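Local coordinates for protein deoxyribodipyrimidine photo-lyase (Oryza sativa Japonica Group, PDB 3UMV) that repairs UV-damaged DNA by using light and a bound FAD to split cyclobutane pyrimidine dimers back into single pyrimidines, at residues T416-N421 and S432-C437; W399-L404 and C437-C442; L200-E205 and C298-K303. One frame throughout, in Å; residues are numbered along the deposited sequence.

Contact 1: T416-N421 and S432-C437; sequences TAIYLN and SGYVGC. With FAD (flavin-adenine dinucleotide), chain I.
Gly-433, Tyr-434 and Cys-437 carry the side of helix 431-442 that meets Asn-421, Ile-418 and Ala-417 of helix 410-424, the two short segments running roughly antiparallel at 144° with their axes 9.6 Å apart. Just ahead of them, Ser-432 faces the cofactor, its OG 3.3 Å from adenine C2A of FAD. At Gly-433 the backbone itself is the surface: its CA lies 3.2 Å from flavin N5 and packs against the Asn-421 amide, and a side chain would collide with both the amide and flavin O4. The amide reaches the isoalloxazine because CG stands anti to the backbone N (chi1 -178°); ND2 then gives a nearly straight hydrogen bond of 2.9 Å to O4, while OD1 lies 3.0 Å from N5. Shortened to an alanine here, the Asn-421 side chain would no longer reach the flavin, and O4 would probably lose this donor while a gap opened beside N5. Tyr-434 starts away from helix 410-424, but its ring returns across Ile-418 at about a right angle, with Ile-418 CG2 3.8 Å from CE2 and CD1 in the ring plane at its edge. Gly-436 again leaves room for the flavin, its CA 3.5 Å from C8. Cys-437 closes the interface, SG against Ala-417 CB at 3.7 Å and CB beside Ile-418 CG1. This helix pair forms one wall of the FAD pocket in the all-helical part of the photolyase fold, where Asn-421, an established FAD-binding residue, sits beside flavin N5 and O4.

Contact 2: W399-L404 and C437-C442; sequences WAKKIL and CMWSIC. With FAD (flavin-adenine dinucleotide), chain I.
Ala-400 and Ser-440 form the tight part of this interface: their CB atoms are 3.4 Å apart, closer than usual for two carbons, where the segments cross at -43° with axes 8.2 Å apart. Small side chains permit this approach, and both also border the flavin, Ala-400 CB lying 3.7 Å from methyl C7M and Ser-440 OG 3.8 Å from C8M of FAD. The serine hydroxyl is tied back to Gly-436 O of its own helix. Beside this point Ile-441 lays CG1 against Ala-400 O at 3.5 Å, an apolar branch over a backbone carbonyl.

Toward the side that holds a water, the contact turns polar. Lys-401 is extended until its last torsion, where a bend (chi4 -72°) turns NZ onto Ser-440 O; this 2.8 Å hydrogen bond lies in the carbonyl plane, on a lone pair. NZ also bonds Arg-459 O and a water that links it to Trp-439 O and lies over one indole face, while CE rests 3.6 Å from Trp-439 CZ3. At the C-terminal end Leu-404 meets Ile-441 more loosely, CD1 to CG2 4.2 Å, and Ile-441 O is buried there without a polar partner.

Trp-399, a predicted electron-transfer residue, turns its ring edge to C7M and meets Trp-378 of helix 376-388 with nearly parallel planes. Helix 393-405 thus packs between that helix and helix 431-442, and helix 410-424 touches both Trp-399 and Ile-441.

Contact 3: L200-E205 and C298-K303; sequences LVEFPE and CALEAK
Leu-200 and Leu-300 lie side by side, pointing opposite ways, where, in the photolyase fold, a loop following helix 196-199 lies on helix 295-305 of the helical, FAD-binding part. Leu-200 straddles the helix surface with its two methyls: CG stands anti to the backbone N (chi1 -174°), carrying the fork onto the helix, where CD1 meets Ala-299 CB at 3.6 Å and Leu-300 CD2, while CD2 meets the aliphatic stem of Lys-303, 3.7 Å from CD. That stem is bent in its middle and crosses the leucine at a slant.

Leu-300 answers from the helix with its own fork. CD2 lies against the backbone of Val-201, and CD1 points on along the loop to the carboxylate of Glu-202 and, obliquely, to the ring of Phe-203, 4.2 Å from CD1 of that ring. Phe-203 itself stacks on Trp-54. Glu-202 is held by a salt bridge to Arg-297, which also pairs with Glu-301, and its OE2 accepts Phe-203 N at 2.9 Å, on the anti side of the carboxylate. No hydrogen bond joins the two segments directly; Val-201 O, bonded to Gln-296 NE2, also has the methyl CD1 of Leu-300 3.4 Å away.

Overall arrangement
Contacts 1 and 2 lie side by side, their centres 8 Å apart, on one side of the chain's centre; contact 3 lies on the other side, with its centre 30 and 34 Å from theirs. Along the chain contact 3 closes first. Contact 2 then joins helices 393-405 and 431-442, and contact 1 falls within that span because helix 410-424 lies between them; helix 431-442 serves both contacts, which share Cys-437. Ala-417 O touches Trp-399 CH2 at 3.4 Å, so the three helices pack as one cluster against the flavin. Contact 3, instead, joins the loop after helix 196-199 to the helical part, the side chain of Ala-299 being about 10 Å from FAD.

Contact 1: T416-N421 and S432-C437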
loop_
_atom_site.group_PDB
_atom_site.type_symbol
_atom_site.label_atom_id
_atom_site.label_comp_id
_atom_site.label_asym_id
_atom_site.label_seq_id
_atom_site.Cartn_x
_atom_site.Cartn_y
_atom_site.Cartn_z
ATOM N N THR A 416 -8.013 -17.089 4.048
ATOM C CA THR A 416 -6.765 -17.493 4.692
ATOM C C THR A 416 -5.560 -16.749 4.109
ATOM O O THR A 416 -4.697 -16.267 4.851
ATOM C CB THR A 416 -6.586 -19.028 4.647
ATOM O OG1 THR A 416 -7.577 -19.631 5.488
ATOM C CG2 THR A 416 -5.231 -19.420 5.167
ATOM N N ALA A 417 -5.515 -16.633 2.788
ATOM C CA ALA A 417 -4.426 -15.898 2.128
ATOM C C ALA A 417 -4.372 -14.451 2.620
ATOM O O ALA A 417 -3.298 -13.922 2.919
ATOM C CB ALA A 417 -4.587 -15.950 0.590
ATOM N N ILE A 418 -5.539 -13.808 2.682
ATOM C CA ILE A 418 -5.628 -12.406 3.057
ATOM C C ILE A 418 -5.225 -12.252 4.510
ATOM O O ILE A 418 -4.461 -11.370 4.859
ATOM C CB ILE A 418 -7.070 -11.842 2.804
ATOM C CG1 ILE A 418 -7.313 -11.682 1.302
ATOM C CG2 ILE A 418 -7.300 -10.524 3.527
ATOM C CD1 ILE A 418 -8.764 -11.332 0.960
ATOM N N TYR A 419 -5.703 -13.151 5.362
ATOM C CA TYR A 419 -5.343 -13.103 6.771
ATOM C C TYR A 419 -3.829 -13.210 6.957
ATOM O O TYR A 419 -3.241 -12.415 7.678
ATOM C CB TYR A 419 -6.066 -14.215 7.540
ATOM C CG TYR A 419 -5.435 -14.572 8.870
ATOM C CD1 TYR A 419 -5.655 -13.805 10.006
ATOM C CD2 TYR A 419 -4.602 -15.677 8.975
ATOM C CE1 TYR A 419 -5.058 -14.138 11.217
ATOM C CE2 TYR A 419 -4.008 -16.023 10.175
ATOM C CZ TYR A 419 -4.236 -15.249 11.289
ATOM O OH TYR A 419 -3.635 -15.607 12.478
ATOM N N LEU A 420 -3.204 -14.183 6.302
ATOM C CA LEU A 420 -1.761 -14.376 6.432
ATOM C C LEU A 420 -0.961 -13.207 5.864
ATOM O O LEU A 420 -0.016 -12.731 6.487
ATOM C CB LEU A 420 -1.335 -15.675 5.756
ATOM C CG LEU A 420 -1.844 -16.906 6.507
ATOM C CD1 LEU A 420 -1.540 -18.181 5.734
ATOM C CD2 LEU A 420 -1.248 -16.948 7.915
ATOM N N ASN A 421 -1.350 -12.767 4.677
ATOM C CA ASN A 421 -0.702 -11.648 4.008
ATOM C C ASN A 421 -0.742 -10.384 4.878
ATOM O O ASN A 421 0.263 -9.707 5.086
ATOM C CB ASN A 421 -1.397 -11.423 2.662
ATOM C CG ASN A 421 -0.766 -10.304 1.847
ATOM O OD1 ASN A 421 0.124 -10.550 1.031
ATOM N ND2 ASN A 421 -1.226 -9.072 2.067
ATOM N N SER A 432 -3.172 -3.713 -3.181
ATOM C CA SER A 432 -2.395 -4.690 -3.931
ATOM C C SER A 432 -2.297 -6.052 -3.261
ATOM O O SER A 432 -2.029 -7.035 -3.926
ATOM C CB SER A 432 -0.989 -4.168 -4.235
ATOM O OG SER A 432 -1.035 -2.998 -5.043
ATOM N N GLY A 433 -2.482 -6.109 -1.944
ATOM C CA GLY A 433 -2.555 -7.384 -1.246
ATOM C C GLY A 433 -3.856 -8.108 -1.525
ATOM O O GLY A 433 -3.859 -9.305 -1.827
ATOM N N TYR A 434 -4.964 -7.385 -1.415
ATOM C CA TYR A 434 -6.257 -7.953 -1.748
ATOM C C TYR A 434 -6.249 -8.391 -3.192
ATOM O O TYR A 434 -6.680 -9.507 -3.522
ATOM C CB TYR A 434 -7.370 -6.937 -1.521
ATOM C CG TYR A 434 -7.533 -6.561 -0.060
ATOM C CD1 TYR A 434 -7.172 -5.317 0.399
ATOM C CD2 TYR A 434 -8.054 -7.471 0.848
ATOM C CE1 TYR A 434 -7.310 -4.974 1.727
ATOM C CE2 TYR A 434 -8.218 -7.139 2.174
ATOM C CZ TYR A 434 -7.851 -5.890 2.609
ATOM O OH TYR A 434 -8.024 -5.568 3.941
ATOM N N VAL A 435 -5.737 -7.527 -4.065
ATOM C CA VAL A 435 -5.731 -7.832 -5.490
ATOM C C VAL A 435 -4.796 -9.000 -5.847
ATOM O O VAL A 435 -5.138 -9.815 -6.693
ATOM C CB VAL A 435 -5.521 -6.572 -6.376
ATOM C CG1 VAL A 435 -5.286 -6.938 -7.863
ATOM C CG2 VAL A 435 -6.767 -5.693 -6.261
ATOM N N GLY A 436 -3.639 -9.083 -5.192
ATOM C CA GLY A 436 -2.725 -10.207 -5.388
ATOM C C GLY A 436 -3.372 -11.541 -5.031
ATOM O O GLY A 436 -3.277 -12.518 -5.781
ATOM N N CYS A 437 -4.045 -11.580 -3.887
ATOM C CA CYS A 437 -4.747 -12.796 -3.454
ATOM C C CYS A 437 -5.875 -13.127 -4.427
ATOM O O CYS A 437 -6.063 -14.303 -4.797
ATOM C CB CYS A 437 -5.284 -12.629 -2.029
ATOM S SG CYS A 437 -3.968 -12.544 -0.785
HETATM P PA FAD I . 9.119 -4.906 -7.471
HETATM O O1A FAD I . 9.151 -6.059 -8.428
HETATM O O2A FAD I . 10.416 -4.154 -7.355
HETATM O O5B FAD I . 7.923 -3.934 -7.903
HETATM C C5B FAD I . 7.987 -2.538 -7.712
HETATM C C4B FAD I . 6.605 -2.003 -7.321
HETATM O O4B FAD I . 5.623 -2.301 -8.302
HETATM C C3B FAD I . 6.086 -2.650 -6.053
HETATM O O3B FAD I . 6.602 -2.023 -4.902
HETATM C C2B FAD I . 4.610 -2.419 -6.191
HETATM O O2B FAD I . 4.313 -1.067 -5.896
HETATM C C1B FAD I . 4.400 -2.610 -7.671
HETATM N N9A FAD I . 3.999 -3.994 -7.973
HETATM C C8A FAD I . 4.805 -5.044 -8.323
HETATM N N7A FAD I . 4.012 -6.124 -8.517
HETATM C C5A FAD I . 2.717 -5.774 -8.279
HETATM C C6A FAD I . 1.493 -6.454 -8.324
HETATM N N6A FAD I . 1.399 -7.713 -8.751
HETATM N N1A FAD I . 0.327 -5.786 -8.025
HETATM C C2A FAD I . 0.365 -4.451 -7.693
HETATM N N3A FAD I . 1.569 -3.784 -7.644
HETATM C C4A FAD I . 2.715 -4.434 -7.946
HETATM N N1 FAD I . 1.842 -5.996 -2.996
HETATM C C2 FAD I . 1.800 -5.108 -1.961
HETATM O O2 FAD I . 2.253 -3.980 -2.158
HETATM N N3 FAD I . 1.240 -5.468 -0.748
HETATM C C4 FAD I . 0.731 -6.740 -0.558
HETATM O O4 FAD I . 0.237 -7.060 0.528
HETATM C C4X FAD I . 0.769 -7.633 -1.622
HETATM N N5 FAD I . 0.291 -8.917 -1.494
HETATM C C5X FAD I . 0.319 -9.785 -2.569
HETATM C C6 FAD I . -0.200 -11.080 -2.438
HETATM C C7 FAD I . -0.168 -11.962 -3.522
HETATM C C7M FAD I . -0.745 -13.344 -3.359
HETATM C C8 FAD I . 0.394 -11.541 -4.731
HETATM C C8M FAD I . 0.461 -12.442 -5.927
HETATM C C9 FAD I . 0.915 -10.263 -4.843
HETATM C C9A FAD I . 0.875 -9.389 -3.772
HETATM N N10 FAD I . 1.400 -8.118 -3.893
HETATM C C10 FAD I . 1.331 -7.258 -2.824
HETATM C "C1'" FAD I . 2.029 -7.628 -5.190
HETATM C "C2'" FAD I . 3.565 -7.884 -5.293
HETATM O "O2'" FAD I . 3.965 -9.219 -4.960
HETATM C "C3'" FAD I . 4.418 -6.918 -4.449
HETATM O "O3'" FAD I . 4.021 -5.599 -4.715
HETATM C "C4'" FAD I . 5.919 -7.034 -4.726
HETATM O "O4'" FAD I . 6.353 -8.355 -4.461
HETATM C "C5'" FAD I . 6.645 -6.018 -3.846
HETATM O "O5'" FAD I . 8.042 -6.175 -3.789
HETATM P P FAD I . 8.981 -5.087 -4.504
HETATM O O1P FAD I . 8.600 -3.683 -4.077
HETATM O O2P FAD I . 10.424 -5.413 -4.217
HETATM O O3P FAD I . 8.596 -5.450 -6.028
#

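Contact 2: W399-L404 and C437-C442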
loop_
_atom_site.group_PDB
_atom_site.type_symbol
_atom_site.label_atom_id
_atom_site.label_comp_id
_atom_site.label_asym_id
_atom_site.label_seq_id
_atom_site.Cartn_x
_atom_site.Cartn_y
_atom_site.Cartn_z
ATOM N N TRP A 399 2.375 -19.335 -3.668
ATOM C CA TRP A 399 1.905 -19.463 -2.287
ATOM C C TRP A 399 0.389 -19.394 -2.197
ATOM O O TRP A 399 -0.255 -20.259 -1.589
ATOM C CB TRP A 399 2.553 -18.353 -1.464
ATOM C CG TRP A 399 2.048 -18.182 -0.083
ATOM C CD1 TRP A 399 2.441 -18.870 1.030
ATOM C CD2 TRP A 399 1.112 -17.198 0.362
ATOM N NE1 TRP A 399 1.775 -18.394 2.137
ATOM C CE2 TRP A 399 0.950 -17.372 1.751
ATOM C CE3 TRP A 399 0.386 -16.194 -0.282
ATOM C CZ2 TRP A 399 0.085 -16.582 2.504
ATOM C CZ3 TRP A 399 -0.469 -15.416 0.466
ATOM C CH2 TRP A 399 -0.608 -15.603 1.841
ATOM N N ALA A 400 -0.208 -18.395 -2.819
ATOM C CA ALA A 400 -1.648 -18.243 -2.713
ATOM C C ALA A 400 -2.409 -19.310 -3.505
ATOM O O ALA A 400 -3.485 -19.746 -3.100
ATOM C CB ALA A 400 -2.080 -16.826 -3.141
ATOM N N LYS A 401 -1.860 -19.712 -4.645
ATOM C CA LYS A 401 -2.485 -20.759 -5.437
ATOM C C LYS A 401 -2.500 -22.118 -4.739
ATOM O O LYS A 401 -3.463 -22.890 -4.885
ATOM C CB LYS A 401 -1.834 -20.856 -6.807
ATOM C CG LYS A 401 -2.191 -19.670 -7.683
ATOM C CD LYS A 401 -1.720 -19.855 -9.106
ATOM C CE LYS A 401 -2.096 -18.614 -9.946
ATOM N NZ LYS A 401 -3.555 -18.550 -10.212
ATOM N N LYS A 402 -1.446 -22.432 -3.990
ATOM C CA LYS A 402 -1.466 -23.668 -3.198
ATOM C C LYS A 402 -2.534 -23.624 -2.105
ATOM O O LYS A 402 -3.125 -24.644 -1.752
ATOM C CB LYS A 402 -0.102 -23.960 -2.582
ATOM C CG LYS A 402 0.982 -24.294 -3.590
ATOM C CD LYS A 402 0.633 -25.554 -4.365
ATOM C CE LYS A 402 0.650 -25.281 -5.852
ATOM N NZ LYS A 402 0.642 -26.536 -6.677
ATOM N N ILE A 403 -2.801 -22.438 -1.564
ATOM C CA ILE A 403 -3.834 -22.332 -0.545
ATOM C C ILE A 403 -5.194 -22.695 -1.144
ATOM O O ILE A 403 -5.976 -23.416 -0.522
ATOM C CB ILE A 403 -3.847 -20.938 0.088
ATOM C CG1 ILE A 403 -2.515 -20.669 0.771
ATOM C CG2 ILE A 403 -4.976 -20.812 1.100
ATOM C CD1 ILE A 403 -2.389 -19.276 1.368
ATOM N N LEU A 404 -5.452 -22.241 -2.369
ATOM C CA LEU A 404 -6.640 -22.680 -3.112
ATOM C C LEU A 404 -6.667 -24.202 -3.272
ATOM O O LEU A 404 -7.710 -24.864 -3.096
ATOM C CB LEU A 404 -6.675 -22.022 -4.492
ATOM C CG LEU A 404 -7.753 -22.543 -5.444
ATOM C CD1 LEU A 404 -9.147 -22.295 -4.862
ATOM C CD2 LEU A 404 -7.612 -21.885 -6.816
ATOM N N CYS A 437 -4.045 -11.580 -3.887
ATOM C CA CYS A 437 -4.747 -12.796 -3.454
ATOM C C CYS A 437 -5.875 -13.127 -4.427
ATOM O O CYS A 437 -6.063 -14.303 -4.797
ATOM C CB CYS A 437 -5.284 -12.629 -2.029
ATOM S SG CYS A 437 -3.968 -12.544 -0.785
ATOM N N MET A 438 -6.613 -12.094 -4.850
ATOM C CA MET A 438 -7.680 -12.287 -5.827
ATOM C C MET A 438 -7.144 -12.730 -7.191
ATOM O O MET A 438 -7.782 -13.512 -7.882
ATOM C CB MET A 438 -8.533 -11.027 -5.969
ATOM C CG MET A 438 -9.342 -10.690 -4.749
ATOM S SD MET A 438 -10.865 -11.660 -4.599
ATOM C CE MET A 438 -11.905 -10.828 -5.820
ATOM N N TRP A 439 -5.984 -12.220 -7.593
ATOM C CA TRP A 439 -5.414 -12.670 -8.869
ATOM C C TRP A 439 -5.129 -14.172 -8.788
ATOM O O TRP A 439 -5.430 -14.942 -9.697
ATOM C CB TRP A 439 -4.123 -11.902 -9.178
ATOM C CG TRP A 439 -3.454 -12.296 -10.472
ATOM C CD1 TRP A 439 -3.609 -11.698 -11.696
ATOM C CD2 TRP A 439 -2.502 -13.355 -10.664
ATOM N NE1 TRP A 439 -2.828 -12.331 -12.634
ATOM C CE2 TRP A 439 -2.138 -13.348 -12.027
ATOM C CE3 TRP A 439 -1.932 -14.309 -9.820
ATOM C CZ2 TRP A 439 -1.231 -14.261 -12.559
ATOM C CZ3 TRP A 439 -1.022 -15.216 -10.353
ATOM C CH2 TRP A 439 -0.688 -15.184 -11.705
ATOM N N SER A 440 -4.553 -14.584 -7.667
ATOM C CA SER A 440 -4.075 -15.950 -7.497
ATOM C C SER A 440 -5.214 -16.946 -7.386
ATOM O O SER A 440 -5.193 -18.002 -8.020
ATOM C CB SER A 440 -3.206 -16.027 -6.239
ATOM O OG SER A 440 -2.098 -15.159 -6.379
ATOM N N ILE A 441 -6.210 -16.591 -6.591
ATOM C CA ILE A 441 -7.204 -17.555 -6.154
ATOM C C ILE A 441 -8.469 -17.475 -7.025
ATOM O O ILE A 441 -9.131 -18.482 -7.240
ATOM C CB ILE A 441 -7.494 -17.364 -4.639
ATOM C CG1 ILE A 441 -6.247 -17.769 -3.849
ATOM C CG2 ILE A 441 -8.724 -18.156 -4.169
ATOM C CD1 ILE A 441 -6.320 -17.503 -2.373
ATOM N N CYS A 442 -8.751 -16.289 -7.567
ATOM C CA CYS A 442 -9.999 -16.009 -8.288
ATOM C C CYS A 442 -9.767 -15.496 -9.709
ATOM O O CYS A 442 -10.698 -15.039 -10.360
ATOM C CB CYS A 442 -10.852 -14.988 -7.534
ATOM S SG CYS A 442 -11.260 -15.515 -5.903
HETATM P PA FAD I . 9.119 -4.906 -7.471
HETATM O O1A FAD I . 9.151 -6.059 -8.428
HETATM O O2A FAD I . 10.416 -4.154 -7.355
HETATM O O5B FAD I . 7.923 -3.934 -7.903
HETATM C C5B FAD I . 7.987 -2.538 -7.712
HETATM C C4B FAD I . 6.605 -2.003 -7.321
HETATM O O4B FAD I . 5.623 -2.301 -8.302
HETATM C C3B FAD I . 6.086 -2.650 -6.053
HETATM O O3B FAD I . 6.602 -2.023 -4.902
HETATM C C2B FAD I . 4.610 -2.419 -6.191
HETATM O O2B FAD I . 4.313 -1.067 -5.896
HETATM C C1B FAD I . 4.400 -2.610 -7.671
HETATM N N9A FAD I . 3.999 -3.994 -7.973
HETATM C C8A FAD I . 4.805 -5.044 -8.323
HETATM N N7A FAD I . 4.012 -6.124 -8.517
HETATM C C5A FAD I . 2.717 -5.774 -8.279
HETATM C C6A FAD I . 1.493 -6.454 -8.324
HETATM N N6A FAD I . 1.399 -7.713 -8.751
HETATM N N1A FAD I . 0.327 -5.786 -8.025
HETATM C C2A FAD I . 0.365 -4.451 -7.693
HETATM N N3A FAD I . 1.569 -3.784 -7.644
HETATM C C4A FAD I . 2.715 -4.434 -7.946
HETATM N N1 FAD I . 1.842 -5.996 -2.996
HETATM C C2 FAD I . 1.800 -5.108 -1.961
HETATM O O2 FAD I . 2.253 -3.980 -2.158
HETATM N N3 FAD I . 1.240 -5.468 -0.748
HETATM C C4 FAD I . 0.731 -6.740 -0.558
HETATM O O4 FAD I . 0.237 -7.060 0.528
HETATM C C4X FAD I . 0.769 -7.633 -1.622
HETATM N N5 FAD I . 0.291 -8.917 -1.494
HETATM C C5X FAD I . 0.319 -9.785 -2.569
HETATM C C6 FAD I . -0.200 -11.080 -2.438
HETATM C C7 FAD I . -0.168 -11.962 -3.522
HETATM C C7M FAD I . -0.745 -13.344 -3.359
HETATM C C8 FAD I . 0.394 -11.541 -4.731
HETATM C C8M FAD I . 0.461 -12.442 -5.927
HETATM C C9 FAD I . 0.915 -10.263 -4.843
HETATM C C9A FAD I . 0.875 -9.389 -3.772
HETATM N N10 FAD I . 1.400 -8.118 -3.893
HETATM C C10 FAD I . 1.331 -7.258 -2.824
HETATM C "C1'" FAD I . 2.029 -7.628 -5.190
HETATM C "C2'" FAD I . 3.565 -7.884 -5.293
HETATM O "O2'" FAD I . 3.965 -9.219 -4.960
HETATM C "C3'" FAD I . 4.418 -6.918 -4.449
HETATM O "O3'" FAD I . 4.021 -5.599 -4.715
HETATM C "C4'" FAD I . 5.919 -7.034 -4.726
HETATM O "O4'" FAD I . 6.353 -8.355 -4.461
HETATM C "C5'" FAD I . 6.645 -6.018 -3.846
HETATM O "O5'" FAD I . 8.042 -6.175 -3.789
HETATM P P FAD I . 8.981 -5.087 -4.504
HETATM O O1P FAD I . 8.600 -3.683 -4.077
HETATM O O2P FAD I . 10.424 -5.413 -4.217
HETATM O O3P FAD I . 8.596 -5.450 -6.028
HETATM O O HOH W 1 -4.443 -16.448 -11.855
#

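Contact 3: L200-E205 and C298-K303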
loop_
_atom_site.group_PDB
_atom_site.type_symbol
_atom_site.label_atom_id
_atom_site.label_comp_id
_atom_site.label_asym_id
_atom_site.label_seq_id
_atom_site.Cartn_x
_atom_site.Cartn_y
_atom_site.Cartn_z
ATOM N N LEU A 200 2.504 12.299 -15.296
ATOM C CA LEU A 200 3.846 11.954 -14.844
ATOM C C LEU A 200 4.785 13.147 -15.015
ATOM O O LEU A 200 5.578 13.205 -15.955
ATOM C CB LEU A 200 4.379 10.721 -15.567
ATOM C CG LEU A 200 5.722 10.204 -15.063
ATOM C CD1 LEU A 200 5.711 10.027 -13.549
ATOM C CD2 LEU A 200 6.049 8.873 -15.746
ATOM N N VAL A 201 4.667 14.085 -14.083
ATOM C CA VAL A 201 5.335 15.377 -14.135
ATOM C C VAL A 201 6.032 15.631 -12.805
ATOM O O VAL A 201 5.774 14.948 -11.814
ATOM C CB VAL A 201 4.320 16.512 -14.402
ATOM C CG1 VAL A 201 3.547 16.226 -15.665
ATOM C CG2 VAL A 201 3.357 16.668 -13.235
ATOM N N GLU A 202 6.923 16.611 -12.778
ATOM C CA GLU A 202 7.657 16.906 -11.558
ATOM C C GLU A 202 6.761 17.551 -10.514
ATOM O O GLU A 202 5.698 18.092 -10.835
ATOM C CB GLU A 202 8.867 17.810 -11.857
ATOM C CG GLU A 202 10.204 17.040 -11.966
ATOM C CD GLU A 202 10.616 16.349 -10.662
ATOM O OE1 GLU A 202 11.608 15.576 -10.677
ATOM O OE2 GLU A 202 9.953 16.579 -9.618
ATOM N N PHE A 203 7.216 17.502 -9.268
ATOM C CA PHE A 203 6.541 18.144 -8.146
ATOM C C PHE A 203 7.165 19.508 -7.855
ATOM O O PHE A 203 8.387 19.628 -7.778
ATOM C CB PHE A 203 6.729 17.308 -6.882
ATOM C CG PHE A 203 5.941 16.023 -6.853
ATOM C CD1 PHE A 203 6.458 14.856 -7.399
ATOM C CD2 PHE A 203 4.695 15.981 -6.244
ATOM C CE1 PHE A 203 5.735 13.664 -7.345
ATOM C CE2 PHE A 203 3.962 14.807 -6.194
ATOM C CZ PHE A 203 4.481 13.638 -6.740
ATOM N N PRO A 204 6.330 20.537 -7.649
ATOM C CA PRO A 204 6.895 21.818 -7.214
ATOM C C PRO A 204 7.211 21.753 -5.722
ATOM O O PRO A 204 6.831 20.787 -5.056
ATOM C CB PRO A 204 5.750 22.800 -7.464
ATOM C CG PRO A 204 4.513 21.980 -7.283
ATOM C CD PRO A 204 4.860 20.571 -7.743
ATOM N N GLU A 205 7.903 22.765 -5.211
ATOM C CA GLU A 205 8.142 22.883 -3.779
ATOM C C GLU A 205 6.897 23.453 -3.112
ATOM O O GLU A 205 6.085 24.124 -3.760
ATOM C CB GLU A 205 9.338 23.803 -3.500
ATOM C CG GLU A 205 10.682 23.254 -3.948
ATOM C CD GLU A 205 11.133 22.062 -3.125
ATOM O OE1 GLU A 205 11.971 21.279 -3.625
ATOM O OE2 GLU A 205 10.655 21.908 -1.980
ATOM N N CYS A 298 9.085 7.702 -7.865
ATOM C CA CYS A 298 9.810 6.520 -8.333
ATOM C C CYS A 298 9.738 6.424 -9.862
ATOM O O CYS A 298 10.730 6.091 -10.527
ATOM C CB CYS A 298 9.229 5.252 -7.698
ATOM S SG CYS A 298 9.496 5.127 -5.924
ATOM N N ALA A 299 8.558 6.707 -10.410
ATOM C CA ALA A 299 8.359 6.711 -11.860
ATOM C C ALA A 299 9.199 7.784 -12.566
ATOM O O ALA A 299 9.800 7.513 -13.599
ATOM C CB ALA A 299 6.884 6.905 -12.188
ATOM N N LEU A 300 9.229 8.992 -12.012
ATOM C CA LEU A 300 10.025 10.078 -12.589
ATOM C C LEU A 300 11.504 9.725 -12.651
ATOM O O LEU A 300 12.186 10.012 -13.637
ATOM C CB LEU A 300 9.866 11.359 -11.770
ATOM C CG LEU A 300 8.516 12.045 -11.864
ATOM C CD1 LEU A 300 8.343 13.019 -10.708
ATOM C CD2 LEU A 300 8.339 12.736 -13.209
ATOM N N GLU A 301 12.004 9.133 -11.580
ATOM C CA GLU A 301 13.413 8.780 -11.518
ATOM C C GLU A 301 13.712 7.639 -12.468
ATOM O O GLU A 301 14.806 7.566 -13.035
ATOM C CB GLU A 301 13.818 8.438 -10.084
ATOM C CG GLU A 301 13.661 9.604 -9.119
ATOM C CD GLU A 301 14.548 10.773 -9.498
ATOM O OE1 GLU A 301 15.581 10.529 -10.161
ATOM O OE2 GLU A 301 14.219 11.928 -9.147
ATOM N N ALA A 302 12.753 6.734 -12.640
ATOM C CA ALA A 302 12.932 5.660 -13.611
ATOM C C ALA A 302 13.007 6.247 -15.020
ATOM O O ALA A 302 13.805 5.812 -15.836
ATOM C CB ALA A 302 11.811 4.639 -13.503
ATOM N N LYS A 303 12.182 7.250 -15.300
ATOM C CA LYS A 303 12.225 7.867 -16.619
ATOM C C LYS A 303 13.608 8.459 -16.888
ATOM O O LYS A 303 14.117 8.382 -17.998
ATOM C CB LYS A 303 11.140 8.933 -16.760
ATOM C CG LYS A 303 9.746 8.360 -16.914
ATOM C CD LYS A 303 8.958 9.086 -17.993
ATOM C CE LYS A 303 9.403 8.651 -19.378
ATOM N NZ LYS A 303 8.517 9.212 -20.432
#